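GTP-binding nuclear protein GSP1 (Encephalitozoon cuniculi, PDB 4DJT) binds GTP and GDP as a Ran-family small GTPase and probably takes part in protein import into the nucleus and RNA export. Local coordinates at residues L10-C15 with I61-W66; D55-V60 with T174-L179; D67-E72 with Y194-P199. One frame throughout, in Å; residues are numbered along the deposited sequence.

Overall arrangement
Residues 55-60, 61-66 and 67-72 are consecutive in the chain: the loop before strand 60-68, the strand itself, and its end with the turn after it. They meet 174-179, 10-15 and 194-199 respectively. Contact 1 lies in the middle, where strand 11-17 joins strand 60-68 in the mixed sheet. Contact 2, about 15 Å away between centres, touches it through Ile61, Leu179, Leu10 and Thr174. Contact 3 lies beside the nucleotide site, its centre about 21 Å from that of contact 1 and about 35 Å from that of contact 2. Contact 1 closes before contact 3 opens; the segments of contact 2 alternate with those of both. Beyond helix 164-174, residues 194-196 lie against the start of the predicted switch II region.

Contact 1 (L10-C15 with I61-W66)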
ATOM      1  N   LEU A  10       7.214 -12.090 -12.551  1.00 24.00           N
ATOM      2  CA  LEU A  10       6.284 -12.567 -11.469  1.00 24.20           C
ATOM      3  C   LEU A  10       5.434 -11.334 -11.147  1.00 21.59           C
ATOM      4  O   LEU A  10       5.997 -10.307 -10.860  1.00 21.56           O
ATOM      5  CB  LEU A  10       7.053 -12.991 -10.214  1.00 24.75           C
ATOM      6  CG  LEU A  10       7.884 -14.303 -10.109  1.00 27.73           C
ATOM      7  CD1 LEU A  10       9.064 -14.127  -9.148  1.00 27.86           C
ATOM      8  CD2 LEU A  10       7.045 -15.470  -9.581  1.00 29.79           C
ATOM      9  N   THR A  11       4.102 -11.454 -11.188  1.00 21.26           N
ATOM     10  CA  THR A  11       3.188 -10.273 -11.150  1.00 19.77           C
ATOM     11  C   THR A  11       2.122 -10.420 -10.091  1.00 18.79           C
ATOM     12  O   THR A  11       1.432 -11.428 -10.020  1.00 18.25           O
ATOM     13  CB  THR A  11       2.503 -10.035 -12.511  1.00 21.18           C
ATOM     14  OG1 THR A  11       3.498 -10.035 -13.525  1.00 22.80           O
ATOM     15  CG2 THR A  11       1.741  -8.691 -12.544  1.00 20.04           C
ATOM     16  N   TYR A  12       1.960  -9.381  -9.277  1.00 16.13           N
ATOM     17  CA  TYR A  12       1.070  -9.443  -8.138  1.00 15.82           C
ATOM     18  C   TYR A  12       0.281  -8.163  -8.036  1.00 15.60           C
ATOM     19  O   TYR A  12       0.853  -7.090  -8.133  1.00 15.15           O
ATOM     20  CB  TYR A  12       1.878  -9.611  -6.849  1.00 15.67           C
ATOM     21  CG  TYR A  12       2.840 -10.770  -6.895  1.00 16.87           C
ATOM     22  CD1 TYR A  12       2.394 -12.061  -6.761  1.00 17.83           C
ATOM     23  CD2 TYR A  12       4.214 -10.553  -7.140  1.00 18.37           C
ATOM     24  CE1 TYR A  12       3.269 -13.139  -6.826  1.00 18.86           C
ATOM     25  CE2 TYR A  12       5.109 -11.608  -7.179  1.00 18.43           C
ATOM     26  CZ  TYR A  12       4.625 -12.906  -7.035  1.00 19.47           C
ATOM     27  OH  TYR A  12       5.524 -13.933  -7.079  1.00 21.28           O
ATOM     28  N   LYS A  13      -1.027  -8.265  -7.845  1.00 15.37           N
ATOM     29  CA  LYS A  13      -1.814  -7.077  -7.539  1.00 14.75           C
ATOM     30  C   LYS A  13      -1.738  -6.777  -6.057  1.00 14.56           C
ATOM     31  O   LYS A  13      -1.995  -7.670  -5.209  1.00 15.07           O
ATOM     32  CB  LYS A  13      -3.262  -7.258  -7.916  1.00 15.61           C
ATOM     33  CG  LYS A  13      -4.172  -6.152  -7.390  1.00 15.31           C
ATOM     34  CD  LYS A  13      -5.599  -6.390  -7.791  1.00 16.16           C
ATOM     35  CE  LYS A  13      -6.549  -5.367  -7.175  1.00 16.17           C
ATOM     36  NZ  LYS A  13      -7.921  -5.467  -7.759  1.00 16.53           N
ATOM     37  N   ILE A  14      -1.520  -5.506  -5.726  1.00 12.86           N
ATOM     38  CA  ILE A  14      -1.449  -5.101  -4.321  1.00 12.57           C
ATOM     39  C   ILE A  14      -2.425  -3.941  -4.137  1.00 12.52           C
ATOM     40  O   ILE A  14      -2.393  -2.984  -4.922  1.00 11.84           O
ATOM     41  CB  ILE A  14      -0.027  -4.618  -3.913  1.00 12.33           C
ATOM     42  CG1 ILE A  14       1.038  -5.713  -4.137  1.00 12.67           C
ATOM     43  CG2 ILE A  14      -0.038  -4.054  -2.492  1.00 12.27           C
ATOM     44  CD1 ILE A  14       0.858  -6.935  -3.280  1.00 12.10           C
ATOM     45  N   CYS A  15      -3.230  -3.980  -3.084  1.00 12.77           N
ATOM     46  CA  CYS A  15      -4.116  -2.857  -2.742  1.00 13.19           C
ATOM     47  C   CYS A  15      -3.532  -1.977  -1.672  1.00 13.70           C
ATOM     48  O   CYS A  15      -3.120  -2.471  -0.610  1.00 13.23           O
ATOM     49  CB  CYS A  15      -5.477  -3.360  -2.239  1.00 14.13           C
ATOM     50  SG  CYS A  15      -6.426  -4.214  -3.530  1.00 15.41           S
ATOM     51  N   ILE A  61      10.116  -8.863 -10.894  1.00 22.00           N
ATOM     52  CA  ILE A  61       9.002  -8.912  -9.991  1.00 20.67           C
ATOM     53  C   ILE A  61       8.207  -7.648 -10.152  1.00 19.15           C
ATOM     54  O   ILE A  61       8.728  -6.568  -9.901  1.00 19.75           O
ATOM     55  CB  ILE A  61       9.489  -9.060  -8.553  1.00 20.47           C
ATOM     56  CG1 ILE A  61      10.155 -10.413  -8.420  1.00 21.16           C
ATOM     57  CG2 ILE A  61       8.317  -8.922  -7.577  1.00 20.12           C
ATOM     58  CD1 ILE A  61      10.850 -10.650  -7.089  1.00 21.32           C
ATOM     59  N   LYS A  62       6.979  -7.777 -10.627  1.00 18.60           N
ATOM     60  CA  LYS A  62       6.147  -6.596 -10.898  1.00 18.82           C
ATOM     61  C   LYS A  62       4.974  -6.569  -9.947  1.00 17.01           C
ATOM     62  O   LYS A  62       4.213  -7.566  -9.825  1.00 17.22           O
ATOM     63  CB  LYS A  62       5.638  -6.549 -12.356  1.00 20.21           C
ATOM     64  CG  LYS A  62       4.693  -5.354 -12.602  1.00 21.11           C
ATOM     65  CD  LYS A  62       4.160  -5.306 -14.033  1.00 23.23           C
ATOM     66  CE  LYS A  62       5.203  -4.817 -14.982  1.00 24.04           C
ATOM     67  NZ  LYS A  62       4.741  -5.033 -16.377  1.00 25.75           N
ATOM     68  N   PHE A  63       4.830  -5.441  -9.256  1.00 15.44           N
ATOM     69  CA  PHE A  63       3.656  -5.189  -8.435  1.00 14.16           C
ATOM     70  C   PHE A  63       2.735  -4.207  -9.178  1.00 14.59           C
ATOM     71  O   PHE A  63       3.150  -3.121  -9.584  1.00 14.72           O
ATOM     72  CB  PHE A  63       4.084  -4.598  -7.088  1.00 13.57           C
ATOM     73  CG  PHE A  63       4.971  -5.517  -6.282  1.00 13.00           C
ATOM     74  CD1 PHE A  63       4.419  -6.534  -5.525  1.00 13.33           C
ATOM     75  CD2 PHE A  63       6.340  -5.345  -6.265  1.00 13.34           C
ATOM     76  CE1 PHE A  63       5.217  -7.369  -4.732  1.00 13.23           C
ATOM     77  CE2 PHE A  63       7.152  -6.160  -5.492  1.00 13.11           C
ATOM     78  CZ  PHE A  63       6.603  -7.184  -4.732  1.00 13.04           C
ATOM     79  N   ASN A  64       1.475  -4.586  -9.318  1.00 14.40           N
ATOM     80  CA  ASN A  64       0.477  -3.682  -9.848  1.00 13.99           C
ATOM     81  C   ASN A  64      -0.265  -3.138  -8.674  1.00 13.06           C
ATOM     82  O   ASN A  64      -1.121  -3.833  -8.081  1.00 12.66           O
ATOM     83  CB  ASN A  64      -0.453  -4.448 -10.806  1.00 14.79           C
ATOM     84  CG  ASN A  64       0.191  -4.691 -12.153  1.00 15.41           C
ATOM     85  OD1 ASN A  64       0.833  -3.791 -12.737  1.00 14.94           O
ATOM     86  ND2 ASN A  64       0.019  -5.914 -12.679  1.00 15.61           N
ATOM     87  N   VAL A  65       0.136  -1.935  -8.247  1.00 12.80           N
ATOM     88  CA  VAL A  65      -0.296  -1.388  -6.989  1.00 12.12           C
ATOM     89  C   VAL A  65      -1.487  -0.443  -7.229  1.00 12.21           C
ATOM     90  O   VAL A  65      -1.372   0.526  -7.949  1.00 11.90           O
ATOM     91  CB  VAL A  65       0.865  -0.639  -6.258  1.00 12.23           C
ATOM     92  CG1 VAL A  65       0.414  -0.238  -4.852  1.00 11.89           C
ATOM     93  CG2 VAL A  65       2.105  -1.498  -6.220  1.00 12.09           C
ATOM     94  N   TRP A  66      -2.659  -0.802  -6.691  1.00 12.42           N
ATOM     95  CA  TRP A  66      -3.879  -0.001  -6.860  1.00 12.67           C
ATOM     96  C   TRP A  66      -4.007   1.026  -5.811  1.00 12.57           C
ATOM     97  O   TRP A  66      -3.807   0.739  -4.622  1.00 13.02           O
ATOM     98  CB  TRP A  66      -5.109  -0.893  -6.828  1.00 13.32           C
ATOM     99  CG  TRP A  66      -5.268  -1.683  -8.083  1.00 13.94           C
ATOM    100  CD1 TRP A  66      -4.268  -2.201  -8.890  1.00 14.24           C
ATOM    101  CD2 TRP A  66      -6.514  -2.078  -8.722  1.00 14.71           C
ATOM    102  NE1 TRP A  66      -4.811  -2.831  -9.971  1.00 14.69           N
ATOM    103  CE2 TRP A  66      -6.149  -2.818  -9.906  1.00 14.89           C
ATOM    104  CE3 TRP A  66      -7.864  -1.904  -8.415  1.00 15.01           C
ATOM    105  CZ2 TRP A  66      -7.103  -3.349 -10.765  1.00 15.46           C
ATOM    106  CZ3 TRP A  66      -8.812  -2.445  -9.274  1.00 15.56           C
ATOM    107  CH2 TRP A  66      -8.443  -3.157 -10.420  1.00 15.64           C
TER
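Residues 11-15 and 61-66 run side by side as parallel strands, 27° apart in direction, and five backbone hydrogen bonds alternate between them from Lys62 N to Leu10 O (2.7 Å) through Trp66 N to Ile14 O (2.8 Å). On one face of the sheet Lys13 reaches across to Trp66. Its CG is anti to the backbone N (chi1 170°) and the chain beyond is extended, which takes the ammonium group over the indole of Trp66. NZ sits 3.4 Å from the centroid of the six-membered ring, almost on its normal, as a cation-pi contact. CE lies over the same face. NZ also bonds to the carbonyls of Tyr81 and Ile83, so the indole is one of several partners. Further along this face, Thr11 CG2 touches Asn64 ND2 at 3.3 Å, while Asn64 OD1 bonds to Asn48. The other face is mainly apolar and aromatic. Ile14 CG1 lies alongside the ring of Phe63, 3.7 Å from its CD1. Tyr12 CD2 approaches Phe63 CE1 at 4.1 Å. Helix 164-174 packs on this side, with Phe173 stacked on Tyr12 and Phe166 meeting Phe63. This helix-covered parallel pair belongs to the central sheet of the Ras-like G domain.

Contact 2 (D55-V60 with T174-L179)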
ATOM      1  N   ASP A  55      15.306  -8.972  -8.849  1.00 24.27           N
ATOM      2  CA  ASP A  55      15.899  -9.578  -7.682  1.00 25.42           C
ATOM      3  C   ASP A  55      17.304 -10.165  -7.936  1.00 26.21           C
ATOM      4  O   ASP A  55      17.866 -10.057  -9.046  1.00 24.46           O
ATOM      5  CB  ASP A  55      14.925 -10.583  -7.024  1.00 26.87           C
ATOM      6  CG  ASP A  55      14.880 -11.927  -7.722  1.00 29.51           C
ATOM      7  OD1 ASP A  55      15.830 -12.247  -8.470  1.00 30.89           O
ATOM      8  OD2 ASP A  55      13.896 -12.678  -7.478  1.00 29.86           O
ATOM      9  N   ASP A  56      17.882 -10.689  -6.864  1.00 26.09           N
ATOM     10  CA  ASP A  56      19.288 -11.127  -6.821  1.00 28.62           C
ATOM     11  C   ASP A  56      19.534 -12.398  -7.636  1.00 30.25           C
ATOM     12  O   ASP A  56      20.692 -12.829  -7.803  1.00 30.29           O
ATOM     13  CB  ASP A  56      19.707 -11.382  -5.365  1.00 27.68           C
ATOM     14  CG  ASP A  56      18.863 -12.452  -4.689  1.00 28.15           C
ATOM     15  OD1 ASP A  56      17.700 -12.170  -4.347  1.00 25.97           O
ATOM     16  OD2 ASP A  56      19.373 -13.567  -4.441  1.00 29.20           O
ATOM     17  N   GLN A  57      18.446 -13.025  -8.066  1.00 30.74           N
ATOM     18  CA  GLN A  57      18.494 -14.213  -8.912  1.00 32.30           C
ATOM     19  C   GLN A  57      18.002 -13.917 -10.324  1.00 32.71           C
ATOM     20  O   GLN A  57      17.744 -14.843 -11.114  1.00 33.39           O
ATOM     21  CB  GLN A  57      17.647 -15.316  -8.281  1.00 34.89           C
ATOM     22  CG  GLN A  57      18.377 -15.999  -7.149  1.00 36.29           C
ATOM     23  CD  GLN A  57      17.586 -17.130  -6.536  1.00 39.46           C
ATOM     24  OE1 GLN A  57      16.518 -17.518  -7.037  1.00 44.42           O
ATOM     25  NE2 GLN A  57      18.100 -17.666  -5.440  1.00 40.31           N
ATOM     26  N   GLY A  58      17.869 -12.626 -10.637  1.00 31.06           N
ATOM     27  CA  GLY A  58      17.490 -12.184 -11.977  1.00 30.79           C
ATOM     28  C   GLY A  58      16.007 -12.327 -12.315  1.00 30.88           C
ATOM     29  O   GLY A  58      15.646 -12.261 -13.476  1.00 31.75           O
ATOM     30  N   ASN A  59      15.143 -12.508 -11.319  1.00 29.05           N
ATOM     31  CA  ASN A  59      13.708 -12.535 -11.588  1.00 28.27           C
ATOM     32  C   ASN A  59      13.172 -11.112 -11.654  1.00 26.31           C
ATOM     33  O   ASN A  59      13.621 -10.229 -10.904  1.00 26.28           O
ATOM     34  CB  ASN A  59      12.925 -13.303 -10.533  1.00 29.56           C
ATOM     35  CG  ASN A  59      13.525 -14.655 -10.220  1.00 31.93           C
ATOM     36  OD1 ASN A  59      13.327 -15.619 -10.950  1.00 33.93           O
ATOM     37  ND2 ASN A  59      14.229 -14.738  -9.100  1.00 33.13           N
ATOM     38  N   VAL A  60      12.234 -10.906 -12.564  1.00 26.20           N
ATOM     39  CA  VAL A  60      11.520  -9.640 -12.707  1.00 25.91           C
ATOM     40  C   VAL A  60      10.265  -9.758 -11.864  1.00 24.12           C
ATOM     41  O   VAL A  60       9.432 -10.641 -12.106  1.00 25.29           O
ATOM     42  CB  VAL A  60      11.077  -9.386 -14.164  1.00 27.99           C
ATOM     43  CG1 VAL A  60      10.641  -7.948 -14.350  1.00 28.34           C
ATOM     44  CG2 VAL A  60      12.176  -9.755 -15.139  1.00 30.28           C
ATOM     45  N   THR A 174       7.450 -15.344  -3.172  1.00 19.22           N
ATOM     46  CA  THR A 174       8.466 -16.269  -3.732  1.00 19.96           C
ATOM     47  C   THR A 174       8.843 -17.379  -2.758  1.00 21.12           C
ATOM     48  O   THR A 174       9.380 -18.421  -3.172  1.00 22.10           O
ATOM     49  CB  THR A 174       9.777 -15.563  -4.157  1.00 19.68           C
ATOM     50  OG1 THR A 174      10.428 -14.989  -2.999  1.00 18.67           O
ATOM     51  CG2 THR A 174       9.541 -14.495  -5.221  1.00 19.03           C
ATOM     52  N   GLY A 175       8.592 -17.164  -1.470  1.00 19.76           N
ATOM     53  CA  GLY A 175       9.033 -18.086  -0.448  1.00 20.41           C
ATOM     54  C   GLY A 175      10.518 -18.003  -0.090  1.00 20.89           C
ATOM     55  O   GLY A 175      11.002 -18.844   0.653  1.00 21.70           O
ATOM     56  N   ARG A 176      11.233 -16.997  -0.618  1.00 20.03           N
ATOM     57  CA  ARG A 176      12.666 -16.865  -0.457  1.00 20.12           C
ATOM     58  C   ARG A 176      12.931 -15.764   0.562  1.00 18.91           C
ATOM     59  O   ARG A 176      12.843 -14.587   0.237  1.00 17.69           O
ATOM     60  CB  ARG A 176      13.359 -16.464  -1.763  1.00 21.36           C
ATOM     61  CG  ARG A 176      13.410 -17.487  -2.899  1.00 23.92           C
ATOM     62  CD  ARG A 176      14.188 -16.892  -4.096  1.00 24.99           C
ATOM     63  NE  ARG A 176      15.543 -16.539  -3.659  1.00 26.49           N
ATOM     64  CZ  ARG A 176      16.213 -15.410  -3.934  1.00 27.48           C
ATOM     65  NH1 ARG A 176      15.727 -14.445  -4.727  1.00 28.28           N
ATOM     66  NH2 ARG A 176      17.418 -15.256  -3.396  1.00 28.81           N
ATOM     67  N   PRO A 177      13.271 -16.135   1.803  1.00 18.85           N
ATOM     68  CA  PRO A 177      13.437 -15.096   2.835  1.00 18.80           C
ATOM     69  C   PRO A 177      14.661 -14.224   2.597  1.00 18.87           C
ATOM     70  O   PRO A 177      14.752 -13.112   3.146  1.00 17.80           O
ATOM     71  CB  PRO A 177      13.609 -15.913   4.138  1.00 19.41           C
ATOM     72  CG  PRO A 177      13.933 -17.310   3.696  1.00 20.47           C
ATOM     73  CD  PRO A 177      13.296 -17.497   2.363  1.00 20.45           C
ATOM     74  N   ASP A 178      15.590 -14.717   1.781  1.00 20.06           N
ATOM     75  CA  ASP A 178      16.836 -13.982   1.479  1.00 21.80           C
ATOM     76  C   ASP A 178      16.805 -13.234   0.157  1.00 21.80           C
ATOM     77  O   ASP A 178      17.808 -12.654  -0.260  1.00 23.61           O
ATOM     78  CB  ASP A 178      18.052 -14.907   1.545  1.00 22.72           C
ATOM     79  CG  ASP A 178      17.916 -16.165   0.677  1.00 25.52           C
ATOM     80  OD1 ASP A 178      16.837 -16.490   0.139  1.00 25.23           O
ATOM     81  OD2 ASP A 178      18.934 -16.859   0.574  1.00 29.64           O
ATOM     82  N   LEU A 179      15.632 -13.159  -0.467  1.00 21.07           N
ATOM     83  CA  LEU A 179      15.488 -12.414  -1.692  1.00 20.30           C
ATOM     84  C   LEU A 179      15.820 -10.971  -1.393  1.00 20.39           C
ATOM     85  O   LEU A 179      15.352 -10.427  -0.404  1.00 19.01           O
ATOM     86  CB  LEU A 179      14.059 -12.544  -2.237  1.00 19.67           C
ATOM     87  CG  LEU A 179      13.644 -11.807  -3.509  1.00 19.50           C
ATOM     88  CD1 LEU A 179      12.397 -12.473  -4.101  1.00 19.65           C
ATOM     89  CD2 LEU A 179      13.375 -10.304  -3.219  1.00 19.42           C
TER
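The guanidinium of Arg176 lies between Gln57 on one face and the backbone of Leu179 on the other, with Asp55 and Asp56 at its edge. The Gln57 amide stacks on it, its plane tilted by only 19°, and Gln57 CD is 3.4 Å from Arg176 CZ. On the opposite face Leu179 CA stands 3.4 Å above the guanidinium plane. Asp56 is gripped end-on: Arg176 NH1 meets Asp56 OD1 (3.0 Å) from above the carboxylate, and Arg176 NH2 bonds to Asp56 OD2 (2.8 Å), which offers its syn lone pair. The two planes are turned by 44°. The arginine chain bends at chi3 (59°), which turns its end toward Asp56. Asp56 OD1 also accepts from Ile180 N. Arg176 lies in the loop just after helix 164-174, so the contact joins that loop to residues 55-59, the hairpin loop between strands 46-54 and 60-68. A type I turn with an Asx turn spans Asp55 to Gly58. Asp55 OD1 accepts from Gln57 N and Asn59 N on opposite faces of its carboxylate, and Asp55 OD2 from Asn59 ND2 (2.6 Å). A long salt bridge links Asp55 OD2 to Arg176 NH1 (3.7 Å). Leu179 CG packs on Asp55 CB at 3.9 Å.

Contact 3 (D67-E72 with Y194-P199); sequences DTAGQE and YDYHSP
Tyr196 CB starts 3.7 Å from Ala69 O, and CG stays at the same distance from that oxygen. The ring then passes over the methyl of Ala69. CB of Ala69 lies above the centre of one ring face, 12° off the normal, as a CH-pi contact. Tyr196 CE2 comes nearest to Ala69 CB (3.6 Å) and also reaches Gln71 OE1 at 4.0 Å; Gln71 NE2 bonds to Gly45 O. At the tip, OH bonds to Tyr40 OH. Tyr196 N donates to Ala69 O (2.9 Å), in the carbonyl plane.

Residues 67-72, DTAGQE, carry the DxxG motif and run into the predicted switch II region, which begins at Gly70, a GTP-binding residue by similarity. In Ran relatives the C-terminal extension lies against the G domain in the GDP state, consistent with this contact. Asp195 has its side chain about 4 Å from the bound magnesium ion, and a water joins its OD1 to Thr68 O.

Tyr194 CG stands between its backbone N and carbonyl carbon (chi1 48°), and the ring presents its edge to Thr68 O and Asp67. CE1 is 3.4 Å from Thr68 O, and OH donates a very short bond (2.5 Å) to Asp67 OD2. The carboxylate and ring planes are 81° apart. His49 NE2 also bonds to this hydroxyl, and Thr25 OG1 to Asp67 OD2. Thr68 OG1 accepts from Gly70 N in an ST turn and donates to Glu72 OE1. Glu72 touches the bound GDP, and its OE2 forms a salt bridge with GTP-binding Lys24.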
ATOM      1  N   ASP A  67      -4.341   2.234  -6.225  1.00 12.44           N
ATOM      2  CA  ASP A  67      -4.585   3.359  -5.300  1.00 12.61           C
ATOM      3  C   ASP A  67      -5.945   3.888  -5.621  1.00 12.99           C
ATOM      4  O   ASP A  67      -6.347   3.862  -6.784  1.00 14.44           O
ATOM      5  CB  ASP A  67      -3.556   4.473  -5.536  1.00 12.64           C
ATOM      6  CG  ASP A  67      -3.671   5.626  -4.548  1.00 12.61           C
ATOM      7  OD1 ASP A  67      -4.098   5.372  -3.420  1.00 12.57           O
ATOM      8  OD2 ASP A  67      -3.237   6.785  -4.896  1.00 12.73           O
ATOM      9  N   THR A  68      -6.634   4.439  -4.630  1.00 12.72           N
ATOM     10  CA  THR A  68      -7.931   5.028  -4.861  1.00 13.72           C
ATOM     11  C   THR A  68      -7.783   6.446  -5.446  1.00 13.69           C
ATOM     12  O   THR A  68      -6.704   6.999  -5.499  1.00 12.92           O
ATOM     13  CB  THR A  68      -8.747   5.188  -3.576  1.00 13.94           C
ATOM     14  OG1 THR A  68      -8.227   6.299  -2.811  1.00 14.55           O
ATOM     15  CG2 THR A  68      -8.763   3.919  -2.770  1.00 14.05           C
ATOM     16  N   ALA A  69      -8.905   6.993  -5.909  1.00 14.61           N
ATOM     17  CA  ALA A  69      -8.983   8.400  -6.315  1.00 14.80           C
ATOM     18  C   ALA A  69      -9.622   9.290  -5.204  1.00 16.34           C
ATOM     19  O   ALA A  69     -10.100  10.384  -5.477  1.00 16.26           O
ATOM     20  CB  ALA A  69      -9.792   8.497  -7.621  1.00 16.24           C
ATOM     21  N   GLY A  70      -9.622   8.812  -3.960  1.00 17.00           N
ATOM     22  CA  GLY A  70     -10.045   9.592  -2.833  1.00 17.84           C
ATOM     23  C   GLY A  70     -11.426   9.233  -2.304  1.00 19.08           C
ATOM     24  O   GLY A  70     -11.860   9.774  -1.281  1.00 20.03           O
ATOM     25  N   GLN A  71     -12.117   8.308  -2.967  1.00 18.95           N
ATOM     26  CA  GLN A  71     -13.526   8.050  -2.623  1.00 20.20           C
ATOM     27  C   GLN A  71     -13.716   7.457  -1.201  1.00 20.81           C
ATOM     28  O   GLN A  71     -14.820   7.576  -0.638  1.00 22.32           O
ATOM     29  CB  GLN A  71     -14.235   7.198  -3.705  1.00 19.51           C
ATOM     30  CG  GLN A  71     -13.774   5.760  -3.883  1.00 19.89           C
ATOM     31  CD  GLN A  71     -12.588   5.634  -4.811  1.00 19.64           C
ATOM     32  OE1 GLN A  71     -11.865   6.604  -5.038  1.00 17.31           O
ATOM     33  NE2 GLN A  71     -12.372   4.415  -5.340  1.00 20.44           N
ATOM     34  N   GLU A  72     -12.644   6.869  -0.614  1.00 20.52           N
ATOM     35  CA  GLU A  72     -12.666   6.336   0.765  1.00 21.37           C
ATOM     36  C   GLU A  72     -12.975   7.403   1.820  1.00 24.30           C
ATOM     37  O   GLU A  72     -13.341   7.065   2.932  1.00 26.28           O
ATOM     38  CB  GLU A  72     -11.353   5.609   1.154  1.00 20.65           C
ATOM     39  CG  GLU A  72     -10.116   6.476   1.436  1.00 19.27           C
ATOM     40  CD  GLU A  72      -9.414   6.959   0.176  1.00 17.85           C
ATOM     41  OE1 GLU A  72      -9.970   6.793  -0.940  1.00 17.61           O
ATOM     42  OE2 GLU A  72      -8.317   7.495   0.314  1.00 16.38           O
ATOM     43  N   TYR A 194      -4.803  12.691  -9.713  1.00 14.44           N
ATOM     44  CA  TYR A 194      -5.936  11.975 -10.241  1.00 13.95           C
ATOM     45  C   TYR A 194      -7.087  11.897  -9.229  1.00 14.88           C
ATOM     46  O   TYR A 194      -8.071  11.158  -9.456  1.00 15.49           O
ATOM     47  CB  TYR A 194      -5.549  10.560 -10.720  1.00 13.22           C
ATOM     48  CG  TYR A 194      -4.728   9.753  -9.776  1.00 12.49           C
ATOM     49  CD1 TYR A 194      -5.310   9.093  -8.683  1.00 12.03           C
ATOM     50  CD2 TYR A 194      -3.351   9.633  -9.960  1.00 12.54           C
ATOM     51  CE1 TYR A 194      -4.535   8.362  -7.804  1.00 12.30           C
ATOM     52  CE2 TYR A 194      -2.586   8.888  -9.100  1.00 12.38           C
ATOM     53  CZ  TYR A 194      -3.198   8.226  -8.031  1.00 12.23           C
ATOM     54  OH  TYR A 194      -2.452   7.495  -7.160  1.00 12.65           O
ATOM     55  N   ASP A 195      -6.979  12.661  -8.147  1.00 15.26           N
ATOM     56  CA  ASP A 195      -7.948  12.561  -7.077  1.00 15.87           C
ATOM     57  C   ASP A 195      -9.234  13.276  -7.501  1.00 15.64           C
ATOM     58  O   ASP A 195      -9.196  14.365  -8.062  1.00 15.00           O
ATOM     59  CB  ASP A 195      -7.452  13.246  -5.796  1.00 16.70           C
ATOM     60  CG  ASP A 195      -6.342  12.520  -5.113  1.00 17.07           C
ATOM     61  OD1 ASP A 195      -5.874  11.470  -5.593  1.00 16.34           O
ATOM     62  OD2 ASP A 195      -5.937  13.005  -4.053  1.00 18.66           O
ATOM     63  N   TYR A 196     -10.364  12.713  -7.113  1.00 16.63           N
ATOM     64  CA  TYR A 196     -11.629  13.421  -7.221  1.00 16.92           C
ATOM     65  C   TYR A 196     -11.602  14.565  -6.230  1.00 18.29           C
ATOM     66  O   TYR A 196     -11.051  14.449  -5.138  1.00 17.90           O
ATOM     67  CB  TYR A 196     -12.810  12.503  -6.909  1.00 17.76           C
ATOM     68  CG  TYR A 196     -12.852  11.224  -7.731  1.00 17.65           C
ATOM     69  CD1 TYR A 196     -12.511  11.226  -9.080  1.00 18.23           C
ATOM     70  CD2 TYR A 196     -13.311  10.037  -7.180  1.00 18.50           C
ATOM     71  CE1 TYR A 196     -12.598  10.078  -9.847  1.00 18.01           C
ATOM     72  CE2 TYR A 196     -13.388   8.884  -7.938  1.00 18.68           C
ATOM     73  CZ  TYR A 196     -13.031   8.914  -9.267  1.00 19.31           C
ATOM     74  OH  TYR A 196     -13.082   7.762 -10.034  1.00 21.15           O
ATOM     75  N   HIS A 197     -12.197  15.680  -6.606  1.00 19.51           N
ATOM     76  CA  HIS A 197     -12.338  16.774  -5.677  1.00 21.16           C
ATOM     77  C   HIS A 197     -13.347  16.420  -4.599  1.00 23.00           C
ATOM     78  O   HIS A 197     -14.422  15.899  -4.895  1.00 22.67           O
ATOM     79  CB  HIS A 197     -12.781  18.046  -6.383  1.00 21.72           C
ATOM     80  CG  HIS A 197     -12.813  19.237  -5.469  1.00 23.09           C
ATOM     81  ND1 HIS A 197     -11.685  19.809  -4.984  1.00 24.16           N
ATOM     82  CD2 HIS A 197     -13.885  19.900  -4.863  1.00 23.67           C
ATOM     83  CE1 HIS A 197     -12.025  20.845  -4.165  1.00 24.52           C
ATOM     84  NE2 HIS A 197     -13.367  20.886  -4.082  1.00 24.42           N
ATOM     85  N   SER A 198     -13.025  16.763  -3.360  1.00 26.66           N
ATOM     86  CA  SER A 198     -13.845  16.391  -2.194  1.00 31.15           C
ATOM     87  C   SER A 198     -13.974  17.619  -1.254  1.00 34.21           C
ATOM     88  O   SER A 198     -13.032  17.934  -0.528  1.00 37.11           O
ATOM     89  CB  SER A 198     -13.181  15.202  -1.464  1.00 33.25           C
ATOM     90  OG  SER A 198     -14.149  14.291  -0.947  1.00 37.62           O
ATOM     91  N   PRO A 199     -15.131  18.324  -1.292  1.00 36.00           N
ATOM     92  CA  PRO A 199     -15.372  19.643  -0.629  1.00 37.38           C
ATOM     93  C   PRO A 199     -15.240  19.709   0.901  1.00 38.06           C
ATOM     94  O   PRO A 199     -14.668  18.826   1.520  1.00 37.99           O
ATOM     95  CB  PRO A 199     -16.818  19.958  -1.007  1.00 39.17           C
ATOM     96  CG  PRO A 199     -17.065  19.188  -2.249  1.00 37.61           C
ATOM     97  CD  PRO A 199     -16.278  17.931  -2.134  1.00 35.95           C
TER
HETATM   98  O   HOH W   1      -6.268   9.307  -3.980  1.00 11.42           O
HETATM   99  O   HOH W   2     -13.638  11.735  -2.637  1.00 36.38           O